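Local coordinates for ThiJ/PfpI family protein (Pseudomonas syringae pv. tomato, PDB 3EWN), which is of unknown function but belongs to the DJ-1/PfpI family, built on a glutamine amidotransferase-like alpha/beta fold that in relatives serves varied hydrolytic, protective and stress-related roles, at residues A[26-31]-A[37-42]; A[61-66]-A[71-76]; A[96-101]-A[238-243]; A[126-131]-A[148-153]; A[185-188]-A[194-197]. All coordinates share one frame; numbering follows the deposited sequence.

Contact 1: residues A[26-31]-A[37-42]; sequences IAMLVY and MDLVGP
L39 pushes its two methyls into the shallow hollow between M28 and V30, two residues apart in segment 26-31. L39 CD2 beds on V30 CG1 at 3.6 Å, while L39 CD1 lies 3.9 Å from M28 CB. With its CG anti to the backbone N (chi1 171°), the leucine fork reaches away from the helix axis and onto the strand. M28, a selenomethionine, reaches back: its chain turns at chi3 (84°), which sets M28 CE in a notch between L39 O, 3.6 Å off, and P42 CB at 3.8 Å. Bump and hollow therefore run both ways, leucine into strand and selenomethionine methyl into helix. The helix segment runs nearly antiparallel to the strand, 162° between directions, with the axes 10.0 Å apart. This is strand and helix of a beta-alpha-beta unit, 25-29, 36-46 and 53-58; I54 and F89 on the flanking strands extend the same apolar layer around M28. No hydrogen bond crosses, and L29 O is buried here with no partner in the model. Cohesion between these two segments thus rests on dispersion, excluded water and fit of shape rather than on directed bonds.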
loop_
_atom_site.group_PDB
_atom_site.type_symbol
_atom_site.label_atom_id
_atom_site.label_comp_id
_atom_site.label_asym_id
_atom_site.label_seq_id
_atom_site.Cartn_x
_atom_site.Cartn_y
_atom_site.Cartn_z
ATOM N N ILE A 26 -11.136 -14.254 -4.667
ATOM C CA ILE A 26 -10.266 -13.825 -3.581
ATOM C C ILE A 26 -10.996 -13.015 -2.521
ATOM O O ILE A 26 -11.534 -11.945 -2.812
ATOM C CB ILE A 26 -9.100 -12.982 -4.161
ATOM C CG1 ILE A 26 -8.316 -13.827 -5.170
ATOM C CG2 ILE A 26 -8.194 -12.483 -3.050
ATOM C CD1 ILE A 26 -7.362 -13.036 -6.051
ATOM N N ALA A 27 -11.012 -13.523 -1.291
ATOM C CA ALA A 27 -11.673 -12.822 -0.197
ATOM C C ALA A 27 -10.637 -12.211 0.742
ATOM O O ALA A 27 -9.780 -12.914 1.278
ATOM C CB ALA A 27 -12.579 -13.780 0.578
HETATM N N MSE A 28 -10.730 -10.899 0.941
HETATM C CA MSE A 28 -9.807 -10.184 1.812
HETATM C C MSE A 28 -10.570 -9.575 2.983
HETATM O O MSE A 28 -11.406 -8.694 2.805
HETATM C CB MSE A 28 -9.089 -9.094 1.011
HETATM C CG MSE A 28 -8.408 -9.631 -0.257
HETATM SE SE MSE A 28 -7.440 -8.324 -1.291
HETATM C CE MSE A 28 -5.780 -8.354 -0.348
ATOM N N LEU A 29 -10.281 -10.067 4.181
ATOM C CA LEU A 29 -10.934 -9.585 5.386
ATOM C C LEU A 29 -10.467 -8.182 5.754
ATOM O O LEU A 29 -9.288 -7.862 5.625
ATOM C CB LEU A 29 -10.632 -10.529 6.555
ATOM C CG LEU A 29 -11.152 -10.122 7.936
ATOM C CD1 LEU A 29 -12.658 -10.328 8.004
ATOM C CD2 LEU A 29 -10.456 -10.962 9.007
ATOM N N VAL A 30 -11.403 -7.342 6.186
ATOM C CA VAL A 30 -11.069 -5.995 6.642
ATOM C C VAL A 30 -11.821 -5.808 7.949
ATOM O O VAL A 30 -12.867 -6.415 8.155
ATOM C CB VAL A 30 -11.476 -4.874 5.638
ATOM C CG1 VAL A 30 -10.680 -5.021 4.355
ATOM C CG2 VAL A 30 -12.978 -4.899 5.373
ATOM N N TYR A 31 -11.280 -4.982 8.836
ATOM C CA TYR A 31 -11.902 -4.743 10.129
ATOM C C TYR A 31 -11.396 -3.436 10.707
ATOM O O TYR A 31 -10.358 -2.925 10.288
ATOM C CB TYR A 31 -11.591 -5.907 11.082
ATOM C CG TYR A 31 -10.123 -6.278 11.164
ATOM C CD1 TYR A 31 -9.241 -5.556 11.967
ATOM C CD2 TYR A 31 -9.615 -7.343 10.425
ATOM C CE1 TYR A 31 -7.883 -5.889 12.033
ATOM C CE2 TYR A 31 -8.259 -7.683 10.480
ATOM C CZ TYR A 31 -7.404 -6.952 11.287
ATOM O OH TYR A 31 -6.074 -7.284 11.350
HETATM N N MSE A 37 -1.946 -0.652 4.906
HETATM C CA MSE A 37 -0.908 -1.117 3.982
HETATM C C MSE A 37 -0.906 -2.655 3.941
HETATM O O MSE A 37 -0.561 -3.262 2.928
HETATM C CB MSE A 37 0.467 -0.591 4.421
HETATM C CG MSE A 37 1.633 -0.982 3.510
HETATM SE SE MSE A 37 1.465 -0.517 1.639
HETATM C CE MSE A 37 2.618 -1.861 0.942
ATOM N N ASP A 38 -1.295 -3.278 5.050
ATOM C CA ASP A 38 -1.343 -4.740 5.127
ATOM C C ASP A 38 -2.295 -5.293 4.084
ATOM O O ASP A 38 -2.079 -6.373 3.537
ATOM C CB ASP A 38 -1.824 -5.189 6.510
ATOM C CG ASP A 38 -0.785 -4.991 7.577
ATOM O OD1 ASP A 38 0.190 -4.248 7.330
ATOM O OD2 ASP A 38 -0.950 -5.576 8.670
ATOM N N LEU A 39 -3.361 -4.544 3.830
ATOM C CA LEU A 39 -4.373 -4.930 2.860
ATOM C C LEU A 39 -3.997 -4.528 1.437
ATOM O O LEU A 39 -4.066 -5.339 0.515
ATOM C CB LEU A 39 -5.709 -4.272 3.218
ATOM C CG LEU A 39 -6.857 -4.390 2.212
ATOM C CD1 LEU A 39 -7.371 -5.817 2.183
ATOM C CD2 LEU A 39 -7.972 -3.438 2.598
ATOM N N VAL A 40 -3.586 -3.274 1.274
ATOM C CA VAL A 40 -3.254 -2.729 -0.039
ATOM C C VAL A 40 -2.009 -3.267 -0.743
ATOM O O VAL A 40 -1.984 -3.339 -1.971
ATOM C CB VAL A 40 -3.200 -1.186 0.036
ATOM C CG1 VAL A 40 -2.720 -0.599 -1.281
ATOM C CG2 VAL A 40 -4.594 -0.655 0.370
ATOM N N GLY A 41 -0.974 -3.628 0.009
ATOM C CA GLY A 41 0.208 -4.180 -0.635
ATOM C C GLY A 41 -0.266 -5.386 -1.428
ATOM O O GLY A 41 -0.033 -5.482 -2.633
ATOM N N PRO A 42 -0.936 -6.339 -0.768
ATOM C CA PRO A 42 -1.430 -7.525 -1.472
ATOM C C PRO A 42 -2.502 -7.169 -2.507
ATOM O O PRO A 42 -2.512 -7.711 -3.610
ATOM C CB PRO A 42 -1.989 -8.387 -0.341
ATOM C CG PRO A 42 -1.098 -8.041 0.807
ATOM C CD PRO A 42 -0.977 -6.539 0.690
#

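Contact 2: residues A[61-66]-A[71-76]; sequences LDPVTS and AIVPTA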
loop_
_atom_site.group_PDB
_atom_site.type_symbol
_atom_site.label_atom_id
_atom_site.label_comp_id
_atom_site.label_asym_id
_atom_site.label_seq_id
_atom_site.Cartn_x
_atom_site.Cartn_y
_atom_site.Cartn_z
ATOM N N LEU A 61 -21.364 -4.094 6.086
ATOM C CA LEU A 61 -20.916 -3.266 4.974
ATOM C C LEU A 61 -20.540 -1.845 5.375
ATOM O O LEU A 61 -20.141 -1.045 4.532
ATOM C CB LEU A 61 -21.976 -3.239 3.868
ATOM C CG LEU A 61 -22.227 -4.571 3.145
ATOM C CD1 LEU A 61 -23.271 -4.371 2.060
ATOM C CD2 LEU A 61 -20.931 -5.091 2.531
ATOM N N ASP A 62 -20.664 -1.522 6.658
ATOM C CA ASP A 62 -20.295 -0.183 7.104
ATOM C C ASP A 62 -18.797 0.005 6.872
ATOM O O ASP A 62 -18.015 -0.938 6.997
ATOM C CB ASP A 62 -20.602 0.009 8.594
ATOM C CG ASP A 62 -22.069 -0.189 8.923
ATOM O OD1 ASP A 62 -22.918 0.459 8.280
ATOM O OD2 ASP A 62 -22.372 -0.989 9.831
ATOM N N PRO A 63 -18.380 1.224 6.511
ATOM C CA PRO A 63 -16.959 1.498 6.272
ATOM C C PRO A 63 -16.140 1.206 7.527
ATOM O O PRO A 63 -16.604 1.442 8.639
ATOM C CB PRO A 63 -16.955 2.983 5.921
ATOM C CG PRO A 63 -18.284 3.170 5.254
ATOM C CD PRO A 63 -19.209 2.387 6.150
ATOM N N VAL A 64 -14.932 0.676 7.348
ATOM C CA VAL A 64 -14.057 0.376 8.475
ATOM C C VAL A 64 -12.884 1.346 8.419
ATOM O O VAL A 64 -12.323 1.587 7.350
ATOM C CB VAL A 64 -13.522 -1.074 8.414
ATOM C CG1 VAL A 64 -14.675 -2.055 8.579
ATOM C CG2 VAL A 64 -12.799 -1.316 7.097
ATOM N N THR A 65 -12.529 1.917 9.564
ATOM C CA THR A 65 -11.434 2.875 9.620
ATOM C C THR A 65 -10.143 2.218 10.093
ATOM O O THR A 65 -10.119 1.557 11.132
ATOM C CB THR A 65 -11.777 4.049 10.557
ATOM O OG1 THR A 65 -12.995 4.667 10.115
ATOM C CG2 THR A 65 -10.651 5.076 10.544
ATOM N N SER A 66 -9.075 2.411 9.325
ATOM C CA SER A 66 -7.776 1.822 9.647
ATOM C C SER A 66 -7.138 2.441 10.883
ATOM O O SER A 66 -7.634 3.431 11.420
ATOM C CB SER A 66 -6.822 1.956 8.457
ATOM O OG SER A 66 -6.327 3.279 8.328
ATOM N N ALA A 71 -10.534 5.150 5.837
ATOM C CA ALA A 71 -11.725 4.307 5.804
ATOM C C ALA A 71 -11.933 3.595 4.470
ATOM O O ALA A 71 -11.872 4.211 3.405
ATOM C CB ALA A 71 -12.960 5.140 6.153
ATOM N N ILE A 72 -12.193 2.293 4.552
ATOM C CA ILE A 72 -12.421 1.442 3.388
ATOM C C ILE A 72 -13.850 0.895 3.423
ATOM O O ILE A 72 -14.357 0.554 4.490
ATOM C CB ILE A 72 -11.425 0.253 3.381
ATOM C CG1 ILE A 72 -10.038 0.731 2.948
ATOM C CG2 ILE A 72 -11.919 -0.851 2.457
ATOM C CD1 ILE A 72 -9.373 1.683 3.912
ATOM N N VAL A 73 -14.498 0.813 2.263
ATOM C CA VAL A 73 -15.865 0.302 2.202
ATOM C C VAL A 73 -15.887 -1.175 1.813
ATOM O O VAL A 73 -15.416 -1.547 0.743
ATOM C CB VAL A 73 -16.722 1.073 1.171
ATOM C CG1 VAL A 73 -18.177 0.622 1.277
ATOM C CG2 VAL A 73 -16.612 2.576 1.408
ATOM N N PRO A 74 -16.422 -2.038 2.690
ATOM C CA PRO A 74 -16.482 -3.472 2.384
ATOM C C PRO A 74 -17.425 -3.713 1.208
ATOM O O PRO A 74 -18.306 -2.895 0.946
ATOM C CB PRO A 74 -17.034 -4.085 3.671
ATOM C CG PRO A 74 -16.652 -3.093 4.735
ATOM C CD PRO A 74 -16.886 -1.769 4.061
ATOM N N THR A 75 -17.248 -4.831 0.510
ATOM C CA THR A 75 -18.118 -5.158 -0.619
ATOM C C THR A 75 -18.855 -6.466 -0.369
ATOM O O THR A 75 -19.663 -6.905 -1.191
ATOM C CB THR A 75 -17.334 -5.276 -1.940
ATOM O OG1 THR A 75 -16.311 -6.269 -1.810
ATOM C CG2 THR A 75 -16.714 -3.936 -2.311
ATOM N N ALA A 76 -18.578 -7.081 0.775
ATOM C CA ALA A 76 -19.218 -8.332 1.150
ATOM C C ALA A 76 -19.185 -8.506 2.659
ATOM O O ALA A 76 -18.344 -7.920 3.341
ATOM C CB ALA A 76 -18.509 -9.507 0.475
#
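V64 and I72 form the hydrogen-bonded pair of a short antiparallel hairpin. V64 N gives to I72 O at 2.9 Å, lying in the carbonyl plane, and I72 N returns a nearly straight bond (N-H...O 164°) to V64 O, the donor tilted from that carbonyl plane. V64 O also receives the CA-H of A71, 3.2 Å from that CA. One step on, T65 and A71 make a non-hydrogen-bonded pair. Toward the other end P74, which has no N-H to offer, turns its ring to the chain: P74 CD is 3.3 Å from D62 O. L61, CG beside its backbone N (chi1 -67°) and extended beyond, carries CD2 to within 4.2 Å of P74 CB and 3.5 Å of A76 N. Further out, S66 OG bonds to A68 N and L70 N, tying the turn, and T75 OG1 to I56 N of strand 53-58. A71 and V73 pair antiparallel with a strand of the second subunit, continuing the sheet across the interface. Two straight backbone bonds thus fix the register, whereas L61 and P74 supply a less directional fit.

Contact 3: residues A[96-101]-A[238-243]; sequences GTLAAA and DALAGF
L240 points its branched end between L98 and A101. Its CG is anti to the backbone N (chi1 175°), which swings the fork off the last turn of helix 231-240 and toward segment 96-101. There one methyl does most of the touching: L240 CD2 lies 3.7 Å from A101 CB and 3.9 Å from L98 CD2. The two leucines cross at a slant and meet by their CD2 methyls, while A101 CB comes to the same L240 methyl from a direction roughly at right angles to L98. L240 CD1 drifts over the backbone, 4.1 Å from A101 O. Just past L240 the helix closes in a Schellman motif: G242 has positive phi (90°), G242 N bonds to A239 O and F243 N to D238 O, and the F243 ring takes D238 O in plane at its edge. L98 also packs on F233 and K236, one to two turns earlier in the C-terminal helix. A101 rests on I129 of helix 126-132, placing this buried patch where helices 95-100, 126-132 and 231-240 converge.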
loop_
_atom_site.group_PDB
_atom_site.type_symbol
_atom_site.label_atom_id
_atom_site.label_comp_id
_atom_site.label_asym_id
_atom_site.label_seq_id
_atom_site.Cartn_x
_atom_site.Cartn_y
_atom_site.Cartn_z
ATOM N N GLY A 96 -6.935 -3.568 16.871
ATOM C CA GLY A 96 -8.018 -3.940 15.977
ATOM C C GLY A 96 -7.921 -5.397 15.564
ATOM O O GLY A 96 -8.934 -6.069 15.360
ATOM N N THR A 97 -6.690 -5.879 15.441
ATOM C CA THR A 97 -6.414 -7.256 15.054
ATOM C C THR A 97 -6.739 -8.214 16.200
ATOM O O THR A 97 -7.251 -9.314 15.979
ATOM C CB THR A 97 -4.935 -7.420 14.677
ATOM O OG1 THR A 97 -4.615 -6.514 13.613
ATOM C CG2 THR A 97 -4.646 -8.857 14.244
ATOM N N LEU A 98 -6.424 -7.797 17.424
ATOM C CA LEU A 98 -6.705 -8.617 18.595
ATOM C C LEU A 98 -8.218 -8.734 18.739
ATOM O O LEU A 98 -8.742 -9.793 19.089
ATOM C CB LEU A 98 -6.097 -7.975 19.846
ATOM C CG LEU A 98 -4.569 -7.864 19.846
ATOM C CD1 LEU A 98 -4.113 -6.993 21.009
ATOM C CD2 LEU A 98 -3.956 -9.264 19.942
ATOM N N ALA A 99 -8.919 -7.637 18.471
ATOM C CA ALA A 99 -10.374 -7.634 18.560
ATOM C C ALA A 99 -10.945 -8.588 17.515
ATOM O O ALA A 99 -11.832 -9.385 17.806
ATOM C CB ALA A 99 -10.918 -6.225 18.337
ATOM N N ALA A 100 -10.435 -8.507 16.292
ATOM C CA ALA A 100 -10.910 -9.385 15.229
ATOM C C ALA A 100 -10.617 -10.853 15.553
ATOM O O ALA A 100 -11.448 -11.727 15.304
ATOM C CB ALA A 100 -10.263 -9.001 13.901
ATOM N N ALA A 101 -9.442 -11.114 16.119
ATOM C CA ALA A 101 -9.037 -12.473 16.465
ATOM C C ALA A 101 -9.767 -13.010 17.692
ATOM O O ALA A 101 -9.599 -14.175 18.051
ATOM C CB ALA A 101 -7.527 -12.524 16.699
ATOM N N ASP A 238 0.556 -12.666 23.019
ATOM C CA ASP A 238 0.867 -13.903 23.730
ATOM C C ASP A 238 -0.343 -14.359 24.541
ATOM O O ASP A 238 -0.647 -15.548 24.592
ATOM C CB ASP A 238 2.064 -13.718 24.667
ATOM C CG ASP A 238 3.391 -13.671 23.926
ATOM O OD1 ASP A 238 3.480 -14.237 22.815
ATOM O OD2 ASP A 238 4.354 -13.088 24.470
ATOM N N ALA A 239 -1.033 -13.415 25.177
ATOM C CA ALA A 239 -2.208 -13.749 25.978
ATOM C C ALA A 239 -3.305 -14.329 25.091
ATOM O O ALA A 239 -3.965 -15.305 25.452
ATOM C CB ALA A 239 -2.724 -12.500 26.710
ATOM N N LEU A 240 -3.497 -13.715 23.928
ATOM C CA LEU A 240 -4.504 -14.162 22.973
ATOM C C LEU A 240 -4.225 -15.603 22.551
ATOM O O LEU A 240 -5.146 -16.398 22.364
ATOM C CB LEU A 240 -4.484 -13.267 21.729
ATOM C CG LEU A 240 -5.399 -13.678 20.574
ATOM C CD1 LEU A 240 -6.825 -13.262 20.885
ATOM C CD2 LEU A 240 -4.932 -13.019 19.282
ATOM N N ALA A 241 -2.946 -15.930 22.398
ATOM C CA ALA A 241 -2.542 -17.265 21.974
ATOM C C ALA A 241 -2.562 -18.274 23.116
ATOM O O ALA A 241 -2.175 -19.426 22.937
ATOM C CB ALA A 241 -1.158 -17.212 21.341
ATOM N N GLY A 242 -2.997 -17.832 24.290
ATOM C CA GLY A 242 -3.086 -18.731 25.428
ATOM C C GLY A 242 -1.887 -18.861 26.350
ATOM O O GLY A 242 -1.854 -19.776 27.176
ATOM N N PHE A 243 -0.902 -17.977 26.233
ATOM C CA PHE A 243 0.260 -18.062 27.113
ATOM C C PHE A 243 0.021 -17.316 28.423
ATOM O O PHE A 243 -0.961 -16.551 28.498
ATOM C CB PHE A 243 1.508 -17.495 26.432
ATOM C CG PHE A 243 1.976 -18.297 25.250
ATOM C CD1 PHE A 243 1.484 -18.037 23.978
ATOM C CD2 PHE A 243 2.923 -19.307 25.409
ATOM C CE1 PHE A 243 1.928 -18.766 22.876
ATOM C CE2 PHE A 243 3.374 -20.044 24.312
ATOM C CZ PHE A 243 2.874 -19.771 23.043
#

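Contact 4: residues A[126-131]-A[148-153]; sequences GSLILG and RDALAG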
loop_
_atom_site.group_PDB
_atom_site.type_symbol
_atom_site.label_atom_id
_atom_site.label_comp_id
_atom_site.label_asym_id
_atom_site.label_seq_id
_atom_site.Cartn_x
_atom_site.Cartn_y
_atom_site.Cartn_z
ATOM N N GLY A 126 -1.898 -10.457 10.772
ATOM C CA GLY A 126 -3.072 -11.151 10.283
ATOM C C GLY A 126 -2.973 -12.640 10.580
ATOM O O GLY A 126 -3.982 -13.336 10.646
ATOM N N SER A 127 -1.755 -13.141 10.762
ATOM C CA SER A 127 -1.596 -14.559 11.052
ATOM C C SER A 127 -2.124 -14.924 12.444
ATOM O O SER A 127 -2.289 -16.099 12.753
ATOM C CB SER A 127 -0.130 -14.988 10.886
ATOM O OG SER A 127 0.771 -14.031 11.413
ATOM N N LEU A 128 -2.388 -13.924 13.283
ATOM C CA LEU A 128 -2.943 -14.202 14.609
ATOM C C LEU A 128 -4.404 -14.591 14.393
ATOM O O LEU A 128 -4.956 -15.414 15.120
ATOM C CB LEU A 128 -2.880 -12.968 15.518
ATOM C CG LEU A 128 -1.523 -12.399 15.946
ATOM C CD1 LEU A 128 -1.765 -11.191 16.850
ATOM C CD2 LEU A 128 -0.689 -13.448 16.675
ATOM N N ILE A 129 -5.027 -13.987 13.384
ATOM C CA ILE A 129 -6.416 -14.282 13.070
ATOM C C ILE A 129 -6.508 -15.697 12.501
ATOM O O ILE A 129 -7.399 -16.457 12.877
ATOM C CB ILE A 129 -6.991 -13.255 12.059
ATOM C CG1 ILE A 129 -7.048 -11.868 12.707
ATOM C CG2 ILE A 129 -8.382 -13.695 11.592
ATOM C CD1 ILE A 129 -7.416 -10.735 11.738
ATOM N N LEU A 130 -5.579 -16.053 11.609
ATOM C CA LEU A 130 -5.563 -17.393 11.019
ATOM C C LEU A 130 -5.363 -18.426 12.121
ATOM O O LEU A 130 -5.988 -19.487 12.120
ATOM C CB LEU A 130 -4.414 -17.544 10.010
ATOM C CG LEU A 130 -4.394 -16.693 8.742
ATOM C CD1 LEU A 130 -3.251 -17.166 7.855
ATOM C CD2 LEU A 130 -5.720 -16.806 8.005
ATOM N N GLY A 131 -4.473 -18.112 13.054
ATOM C CA GLY A 131 -4.205 -19.033 14.143
ATOM C C GLY A 131 -5.393 -19.186 15.072
ATOM O O GLY A 131 -5.770 -20.299 15.430
ATOM N N ARG A 148 5.273 -12.622 16.293
ATOM C CA ARG A 148 5.521 -13.877 15.589
ATOM C C ARG A 148 5.530 -15.113 16.498
ATOM O O ARG A 148 4.908 -16.132 16.184
ATOM C CB ARG A 148 6.847 -13.784 14.828
ATOM C CG ARG A 148 7.082 -14.922 13.855
ATOM C CD ARG A 148 8.379 -14.731 13.076
ATOM N NE ARG A 148 9.550 -14.798 13.947
ATOM C CZ ARG A 148 10.372 -13.780 14.183
ATOM N NH1 ARG A 148 10.164 -12.600 13.613
ATOM N NH2 ARG A 148 11.402 -13.943 15.000
ATOM N N ASP A 149 6.225 -15.028 17.627
ATOM C CA ASP A 149 6.300 -16.173 18.526
ATOM C C ASP A 149 4.972 -16.574 19.148
ATOM O O ASP A 149 4.794 -17.729 19.534
ATOM C CB ASP A 149 7.332 -15.926 19.627
ATOM C CG ASP A 149 8.748 -15.946 19.102
ATOM O OD1 ASP A 149 9.056 -16.825 18.270
ATOM O OD2 ASP A 149 9.554 -15.095 19.522
ATOM N N ALA A 150 4.038 -15.634 19.242
ATOM C CA ALA A 150 2.732 -15.934 19.820
ATOM C C ALA A 150 2.014 -17.025 19.029
ATOM O O ALA A 150 1.213 -17.777 19.586
ATOM C CB ALA A 150 1.870 -14.665 19.863
ATOM N N LEU A 151 2.315 -17.115 17.735
ATOM C CA LEU A 151 1.683 -18.093 16.855
ATOM C C LEU A 151 1.766 -19.535 17.351
ATOM O O LEU A 151 0.884 -20.346 17.060
ATOM C CB LEU A 151 2.284 -18.004 15.448
ATOM C CG LEU A 151 2.049 -16.686 14.704
ATOM C CD1 LEU A 151 2.825 -16.696 13.391
ATOM C CD2 LEU A 151 0.550 -16.498 14.461
ATOM N N ALA A 152 2.822 -19.849 18.096
ATOM C CA ALA A 152 3.013 -21.195 18.636
ATOM C C ALA A 152 1.821 -21.619 19.493
ATOM O O ALA A 152 1.497 -22.805 19.584
ATOM C CB ALA A 152 4.299 -21.243 19.467
ATOM N N GLY A 153 1.176 -20.641 20.120
ATOM C CA GLY A 153 0.032 -20.932 20.963
ATOM C C GLY A 153 -1.164 -21.449 20.190
ATOM O O GLY A 153 -2.055 -22.072 20.764
#
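L151, its CG beside the backbone N (chi1 -64°) and the chain extended beyond it (chi2 174°), carries its CD2 methyl to S127 and L128, near the N-terminal end of helix 126-132. S127 has OG wedged between its backbone N and carbonyl carbon (chi1 41°), where the hydroxyl hydrogen-bonds with T142 O and C124 O. L151 CD2 comes 3.3 Å from S127 O, and L151 CD1 lies 3.9 Å from S127 OG. L128 crosses L151 at about a right angle, L128 CD2 touching L151 CD2 at 4.0 Å and also reaching A150 CB at 4.3 Å. The partner is a stretch of 3-10 helix, in which L151 N bonds to R148 O and G153 N to A150 O. Helix 231-240 covers the pair, F233 packing on L128, and A237 and D238 on A150. Helix 126-132 starts just after strand 119-123, at the turn that in DJ-1/PfpI relatives forms the nucleophile elbow. S127 O already accepts G131 N at 3.0 Å. No hydrogen bond joins the two segments. The L151 methyls therefore cover S127 O and OG, both already bonded, and the contact itself is held by dispersion.

Contact 5: residues A[185-188]-A[194-197]; sequences MVAE and YAEC
V186 CG1 approaches the Y194 ring obliquely, 3.6 Å from Y194 CD2 and 4.2 Å from Y194 CE2. The two side chains cross at about a right angle. Y194 is set for this by a CG anti to its backbone N (chi1 -166°), which directs the ring toward V186. Its far end is fixed by S48 and M50, for Y194 OH makes hydrogen bonds with S48 O and M50 N, limiting how the ring can shift. V186 CG1 itself points out anti to the backbone N and does double duty: besides the ring it lies 3.7 Å from A195 CA and 4.0 Å from A195 CB. Beside it, two alanines let the helices come close. A187 CB touches A195 CB at 3.8 Å, and the CA atoms of A187 and A195 are only 5.0 Å apart. Nothing polar crosses between the segments. The pair belongs to two consecutive helices, 177-189 and 192-201, joined by a short connection. Helix 36-46 backs it, M45 against V186 and F46 against M185. E188 forms a salt bridge with R165 of sheet strand 163-166, while F210 of the second subunit packs on both A187 and A195, so the helix pair is tied to its own sheet and also meets the partner chain.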
loop_
_atom_site.group_PDB
_atom_site.type_symbol
_atom_site.label_atom_id
_atom_site.label_comp_id
_atom_site.label_asym_id
_atom_site.label_seq_id
_atom_site.Cartn_x
_atom_site.Cartn_y
_atom_site.Cartn_z
HETATM N N MSE A 185 2.393 -14.544 -4.929
HETATM C CA MSE A 185 1.073 -15.134 -5.146
HETATM C C MSE A 185 0.659 -15.005 -6.612
HETATM O O MSE A 185 0.062 -15.920 -7.183
HETATM C CB MSE A 185 0.020 -14.470 -4.248
HETATM C CG MSE A 185 0.079 -14.883 -2.764
HETATM SE SE MSE A 185 -0.161 -16.779 -2.452
HETATM C CE MSE A 185 -1.931 -16.995 -3.150
ATOM N N VAL A 186 0.970 -13.866 -7.224
ATOM C CA VAL A 186 0.626 -13.665 -8.629
ATOM C C VAL A 186 1.285 -14.735 -9.504
ATOM O O VAL A 186 0.667 -15.265 -10.427
ATOM C CB VAL A 186 1.064 -12.264 -9.123
ATOM C CG1 VAL A 186 0.915 -12.168 -10.639
ATOM C CG2 VAL A 186 0.225 -11.183 -8.438
ATOM N N ALA A 187 2.544 -15.058 -9.217
ATOM C CA ALA A 187 3.247 -16.072 -10.001
ATOM C C ALA A 187 2.657 -17.456 -9.726
ATOM O O ALA A 187 2.538 -18.284 -10.631
ATOM C CB ALA A 187 4.734 -16.060 -9.661
ATOM N N GLU A 188 2.297 -17.700 -8.469
ATOM C CA GLU A 188 1.706 -18.979 -8.064
ATOM C C GLU A 188 0.387 -19.209 -8.796
ATOM O O GLU A 188 0.136 -20.294 -9.323
ATOM C CB GLU A 188 1.460 -18.983 -6.551
ATOM C CG GLU A 188 0.672 -20.179 -6.003
ATOM C CD GLU A 188 1.394 -21.504 -6.180
ATOM O OE1 GLU A 188 2.636 -21.496 -6.298
ATOM O OE2 GLU A 188 0.726 -22.559 -6.180
ATOM N N TYR A 194 3.795 -13.396 -15.893
ATOM C CA TYR A 194 2.683 -12.525 -15.533
ATOM C C TYR A 194 3.125 -11.684 -14.340
ATOM O O TYR A 194 2.913 -10.471 -14.308
ATOM C CB TYR A 194 1.455 -13.358 -15.161
ATOM C CG TYR A 194 0.164 -12.567 -15.089
ATOM C CD1 TYR A 194 -0.817 -12.721 -16.064
ATOM C CD2 TYR A 194 -0.071 -11.664 -14.055
ATOM C CE1 TYR A 194 -2.002 -12.000 -16.016
ATOM C CE2 TYR A 194 -1.257 -10.933 -13.997
ATOM C CZ TYR A 194 -2.215 -11.108 -14.979
ATOM O OH TYR A 194 -3.394 -10.404 -14.925
ATOM N N ALA A 195 3.757 -12.332 -13.364
ATOM C CA ALA A 195 4.228 -11.635 -12.171
ATOM C C ALA A 195 5.242 -10.552 -12.524
ATOM O O ALA A 195 5.235 -9.469 -11.942
ATOM C CB ALA A 195 4.852 -12.629 -11.192
ATOM N N GLU A 196 6.120 -10.849 -13.476
ATOM C CA GLU A 196 7.131 -9.881 -13.878
ATOM C C GLU A 196 6.469 -8.668 -14.528
ATOM O O GLU A 196 6.927 -7.539 -14.353
ATOM C CB GLU A 196 8.136 -10.541 -14.821
ATOM C CG GLU A 196 8.920 -11.664 -14.144
ATOM C CD GLU A 196 9.804 -12.430 -15.108
ATOM O OE1 GLU A 196 9.421 -12.545 -16.291
ATOM O OE2 GLU A 196 10.874 -12.925 -14.680
ATOM N N CYS A 197 5.382 -8.896 -15.261
ATOM C CA CYS A 197 4.665 -7.784 -15.888
ATOM C C CYS A 197 4.079 -6.887 -14.799
ATOM O O CYS A 197 4.140 -5.662 -14.887
ATOM C CB CYS A 197 3.539 -8.297 -16.781
ATOM S SG CYS A 197 4.124 -9.050 -18.308
#

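Contact 1 joins an inner strand of the main sheet, 25-29, to helix 36-46 near the chain's centre. Contact 2, a separate hairpin 11 Å away centre to centre, follows in sequence and touches it through V30, Y31, V64 and P74. Contacts 4 and 5 fall between the two segments of contact 3: residues 238-243 return after 136 residues to 96-101 and also touch 148-153, contacts 3 and 4 lying 8 Å apart. Y31 links contact 1 to both, by a probable hydrogen bond to T97 and by packing on I129. Contact 5 lies across the chain's centre from them, 18 Å from contact 1 centre to centre. The C-terminal helix thus closes one flank, while contacts 1, 2 and 5 meet the second subunit.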